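Local atomic coordinates of uncharacterized protein (Enterococcus faecalis, PDB entry 2QRU), a protein that is of unknown function but has an alpha/beta-hydrolase fold and is probably a hydrolase. Residues Asn7-Ala12 / Glu90-Asn95; Glu137-Pro142 / Ala183-Phe188. All blocks are in the same frame, centred on the assembly; numbering follows the deposited sequence. Where two conformers were deposited one is given.

Contact 1: residues Asn7-Ala12 / Glu90-Asn95; sequences NNQTLA and EEIIQN
Q9, on the edge strand 7-10, faces I92 in the last turn of helix 74-93 with their CA atoms 9.9 Å apart, so the two backbones meet through side chains alone. This is one margin of the central sheet of an alpha/beta-hydrolase fold, where a helix packed on the sheet ends beside the outermost strand. The Q9 side chain, bent at chi2 (148°), reaches toward the helix and places its amide nitrogen against two apolar patches there. NE2 of Q9 lies 3.6 Å from CG of E91, and it also sits 3.7 Å from CD1 of I92, whose side chain comes from the opposite direction. I92 also packs on I19, Y29 and L62 of the sheet. E91 crosses Q9 at about a right angle. With CG anti to the backbone N (chi1 -179°) and a bend at chi2, its carboxylate turns back toward the glutamine, the two planar groups 77° apart. The polar ends do not bond directly: a water bridges them, donating to OE2 of E91 at 2.7 Å and accepting a weak hydrogen bond from NE2 of Q9.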
# COMPACT_ATOMS: atom_id res chain seq x y z
N ASN A 7 9.55 -17.73 -1.55
CA ASN A 7 9.00 -18.58 -0.50
C ASN A 7 8.17 -17.77 0.47
O ASN A 7 8.41 -16.57 0.64
CB ASN A 7 10.11 -19.33 0.25
CG ASN A 7 10.95 -18.41 1.14
OD1 ASN A 7 10.76 -18.39 2.36
ND2 ASN A 7 11.84 -17.62 0.53
N ASN A 8 7.20 -18.44 1.09
CA ASN A 8 6.32 -17.79 2.07
C ASN A 8 6.75 -18.19 3.47
O ASN A 8 7.14 -19.35 3.71
CB ASN A 8 4.88 -18.26 1.86
CG ASN A 8 4.14 -17.45 0.83
OD1 ASN A 8 4.73 -16.84 -0.07
ND2 ASN A 8 2.81 -17.44 0.95
N GLN A 9 6.64 -17.24 4.39
CA GLN A 9 6.92 -17.48 5.79
C GLN A 9 5.76 -16.90 6.62
O GLN A 9 5.20 -15.87 6.26
CB GLN A 9 8.19 -16.71 6.13
CG GLN A 9 9.12 -17.35 7.11
CD GLN A 9 10.56 -16.98 6.80
OE1 GLN A 9 11.08 -17.29 5.73
NE2 GLN A 9 11.20 -16.30 7.75
N THR A 10 5.41 -17.58 7.70
CA THR A 10 4.39 -17.04 8.61
C THR A 10 5.06 -16.53 9.87
O THR A 10 5.87 -17.23 10.49
CB THR A 10 3.36 -18.13 8.99
OG1 THR A 10 2.86 -18.72 7.79
CG2 THR A 10 2.19 -17.51 9.80
N LEU A 11 4.66 -15.33 10.27
CA LEU A 11 5.19 -14.68 11.44
C LEU A 11 4.32 -15.04 12.64
O LEU A 11 3.19 -15.52 12.48
CB LEU A 11 5.20 -13.15 11.21
CG LEU A 11 6.00 -12.72 9.96
CD1 LEU A 11 5.74 -11.25 9.62
CD2 LEU A 11 7.50 -13.00 10.10
N ALA A 12 4.85 -14.78 13.83
CA ALA A 12 4.21 -15.16 15.10
C ALA A 12 2.74 -14.76 15.26
O ALA A 12 1.97 -15.48 15.90
CB ALA A 12 5.01 -14.60 16.25
N GLU A 90 12.47 -8.59 13.18
CA GLU A 90 13.11 -9.57 14.09
C GLU A 90 13.69 -10.74 13.33
O GLU A 90 14.82 -11.20 13.61
CB GLU A 90 12.07 -10.13 15.06
CG GLU A 90 12.41 -9.92 16.47
CD GLU A 90 11.92 -8.59 16.93
OE1 GLU A 90 10.83 -8.57 17.55
OE2 GLU A 90 12.61 -7.58 16.64
N GLU A 91 12.90 -11.25 12.40
CA GLU A 91 13.13 -12.54 11.79
C GLU A 91 13.97 -12.44 10.52
O GLU A 91 14.87 -13.26 10.28
CB GLU A 91 11.78 -13.20 11.51
CG GLU A 91 11.86 -14.57 10.89
CD GLU A 91 12.58 -15.57 11.79
OE1 GLU A 91 12.59 -15.38 13.03
OE2 GLU A 91 13.14 -16.54 11.25
N ILE A 92 13.67 -11.43 9.71
CA ILE A 92 14.22 -11.34 8.35
C ILE A 92 15.11 -10.11 8.11
O ILE A 92 16.30 -10.26 7.78
CB ILE A 92 13.10 -11.43 7.29
CG1 ILE A 92 12.38 -12.77 7.39
CG2 ILE A 92 13.67 -11.20 5.86
CD1 ILE A 92 11.10 -12.84 6.59
N ILE A 93 14.56 -8.90 8.27
CA ILE A 93 15.34 -7.70 7.96
C ILE A 93 16.53 -7.56 8.90
O ILE A 93 17.62 -7.14 8.49
CB ILE A 93 14.47 -6.39 7.96
CG1 ILE A 93 13.28 -6.54 7.00
CG2 ILE A 93 15.33 -5.19 7.60
CD1 ILE A 93 12.18 -5.44 7.14
N GLN A 94 16.32 -7.93 10.17
CA GLN A 94 17.36 -7.92 11.21
C GLN A 94 18.16 -6.62 11.26
O GLN A 94 19.40 -6.64 11.31
CB GLN A 94 18.28 -9.14 11.08
CG GLN A 94 17.57 -10.47 11.13
CD GLN A 94 18.53 -11.63 10.96
OE1 GLN A 94 19.68 -11.56 11.40
NE2 GLN A 94 18.08 -12.69 10.31
N ASN A 95 17.43 -5.51 11.23
CA ASN A 95 17.99 -4.16 11.33
C ASN A 95 18.85 -3.72 10.15
O ASN A 95 19.54 -2.71 10.24
CB ASN A 95 18.74 -3.96 12.67
CG ASN A 95 17.82 -4.14 13.86
OD1 ASN A 95 16.82 -3.42 14.00
ND2 ASN A 95 18.15 -5.10 14.72
O HOH W 1 13.79 -16.48 8.59

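Contact 2: residues Glu137-Pro142 / Ala183-Phe188; sequences EFIKEP and ALLPHF
I139 meets L185 and P186 through one methyl group. Its CD1 lies 4.0 Å from CG of the P186 ring and 4.2 Å from CD2 of L185, both apolar contacts. The I139 side chain crosses L185 at about a right angle but slides past the proline in the opposite sense. CG1 of I139 sits between the backbone N and the carbonyl carbon (chi1 79°), with chi2 extended, which carries CD1 out to the helix; the other branch, CG2, rests 3.7 Å above one face of the F138 ring, toward its rim. L185 is buried, backed by S179 and I180 of helix 173-181. Both segments belong to the excursion that follows strand 127-130 of the alpha/beta-hydrolase sheet: 137-140 is a 3-10 turn, and A183 closes helix 173-181 with a Schellman motif just ahead of helix 185-189. Beside this close-packed methyl the flank is looser: partly exposed E137 makes no contact across, and exposed K140 sets off away from the helix at CB. NZ of K140 forms a 2.8 Å salt bridge to the syn lone pair of OE1 of E137. It also donates a hydrogen bond to the carbonyl O of G195, and K140 makes a cation-pi contact with W197.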
# COMPACT_ATOMS: atom_id res chain seq x y z
N GLU A 137 -9.92 11.79 3.87
CA GLU A 137 -10.99 12.78 3.64
C GLU A 137 -11.69 12.56 2.31
O GLU A 137 -12.88 12.78 2.17
CB GLU A 137 -10.45 14.21 3.68
CG GLU A 137 -9.80 14.55 4.99
CD GLU A 137 -10.77 14.40 6.15
OE1 GLU A 137 -11.91 14.92 6.05
OE2 GLU A 137 -10.40 13.74 7.12
N PHE A 138 -10.92 12.10 1.31
CA PHE A 138 -11.46 11.98 -0.04
C PHE A 138 -12.62 10.96 -0.14
O PHE A 138 -13.42 11.02 -1.07
CB PHE A 138 -10.33 11.67 -1.04
CG PHE A 138 -9.77 10.28 -0.88
CD1 PHE A 138 -8.80 10.04 0.08
CD2 PHE A 138 -10.20 9.24 -1.68
CE1 PHE A 138 -8.30 8.78 0.27
CE2 PHE A 138 -9.69 7.96 -1.52
CZ PHE A 138 -8.74 7.72 -0.53
N ILE A 139 -12.72 10.04 0.82
CA ILE A 139 -13.80 9.04 0.75
C ILE A 139 -15.17 9.63 1.15
O ILE A 139 -16.20 8.96 1.01
CB ILE A 139 -13.50 7.72 1.54
CG1 ILE A 139 -13.74 7.87 3.04
CG2 ILE A 139 -12.09 7.21 1.22
CD1 ILE A 139 -13.47 6.58 3.84
N LYS A 140 -15.16 10.88 1.62
CA LYS A 140 -16.39 11.60 1.95
C LYS A 140 -17.06 12.11 0.68
O LYS A 140 -18.28 12.37 0.66
CB LYS A 140 -16.09 12.77 2.87
CG LYS A 140 -15.70 12.40 4.29
CD LYS A 140 -15.27 13.66 5.07
CE LYS A 140 -15.01 13.36 6.56
NZ LYS A 140 -14.42 14.54 7.26
N GLU A 141 -16.24 12.28 -0.37
CA GLU A 141 -16.68 12.74 -1.71
C GLU A 141 -17.35 11.57 -2.47
O GLU A 141 -16.86 10.44 -2.41
CB GLU A 141 -15.46 13.26 -2.54
CG GLU A 141 -14.64 14.45 -1.94
CD GLU A 141 -13.17 14.61 -2.50
OE1 GLU A 141 -12.87 14.29 -3.68
OE2 GLU A 141 -12.30 15.09 -1.75
N PRO A 142 -18.47 11.84 -3.17
CA PRO A 142 -19.07 10.82 -4.06
C PRO A 142 -18.11 10.40 -5.19
O PRO A 142 -17.44 11.24 -5.80
CB PRO A 142 -20.32 11.51 -4.62
CG PRO A 142 -20.10 12.99 -4.39
CD PRO A 142 -19.26 13.09 -3.16
N ALA A 183 -22.48 4.01 0.62
CA ALA A 183 -21.99 5.01 1.58
C ALA A 183 -21.60 4.39 2.94
O ALA A 183 -21.74 5.02 3.99
CB ALA A 183 -23.03 6.15 1.76
N LEU A 184 -21.08 3.16 2.91
CA LEU A 184 -20.76 2.43 4.14
C LEU A 184 -19.25 2.33 4.39
O LEU A 184 -18.81 1.75 5.39
CB LEU A 184 -21.35 1.02 4.09
CG LEU A 184 -22.87 0.84 4.16
CD1 LEU A 184 -23.23 -0.59 3.82
CD2 LEU A 184 -23.39 1.22 5.53
N LEU A 185 -18.46 2.88 3.49
CA LEU A 185 -17.03 2.69 3.62
C LEU A 185 -16.49 3.20 4.97
O LEU A 185 -15.76 2.47 5.64
CB LEU A 185 -16.26 3.27 2.42
CG LEU A 185 -14.80 2.83 2.33
CD1 LEU A 185 -14.68 1.31 2.34
CD2 LEU A 185 -14.10 3.47 1.10
N PRO A 186 -16.86 4.44 5.37
CA PRO A 186 -16.39 4.86 6.69
C PRO A 186 -16.82 3.91 7.81
O PRO A 186 -16.02 3.61 8.69
CB PRO A 186 -17.02 6.25 6.86
CG PRO A 186 -17.14 6.74 5.44
CD PRO A 186 -17.62 5.51 4.72
N HIS A 187 -18.05 3.42 7.74
CA HIS A 187 -18.56 2.51 8.77
C HIS A 187 -17.74 1.21 8.75
O HIS A 187 -17.35 0.70 9.80
CB HIS A 187 -20.05 2.22 8.58
CG HIS A 187 -20.62 1.32 9.64
ND1 HIS A 187 -20.90 1.77 10.91
CD2 HIS A 187 -20.91 0.00 9.63
CE1 HIS A 187 -21.37 0.76 11.63
NE2 HIS A 187 -21.39 -0.32 10.88
N PHE A 188 -17.47 0.71 7.55
CA PHE A 188 -16.67 -0.51 7.39
C PHE A 188 -15.28 -0.31 8.00
O PHE A 188 -14.74 -1.21 8.63
CB PHE A 188 -16.55 -0.93 5.92
CG PHE A 188 -17.71 -1.77 5.43
CD1 PHE A 188 -18.93 -1.80 6.12
CD2 PHE A 188 -17.59 -2.50 4.25
CE1 PHE A 188 -20.00 -2.58 5.66
CE2 PHE A 188 -18.66 -3.28 3.79
CZ PHE A 188 -19.85 -3.31 4.48

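Both segments of contact 1 precede those of contact 2 along the chain. Their centres are about 34 Å apart on opposite sides of the chain's centre, and their nearest atoms remain about 23 Å apart. Contact 1 belongs to the strand 7-10 margin of the mixed sheet, where helix 74-93 ends; contact 2 belongs to the long connection between strands 127-130 and 213-218, which carries helices 173-181 and 185-189. Between them in sequence run strands 98-103 and 127-130; the first leads to a probable nucleophile elbow at S104. Neither contact includes the residues of the putative S104-H249-D221 triad; one joins sheet edge to helix, the other joins parts of a single excursion.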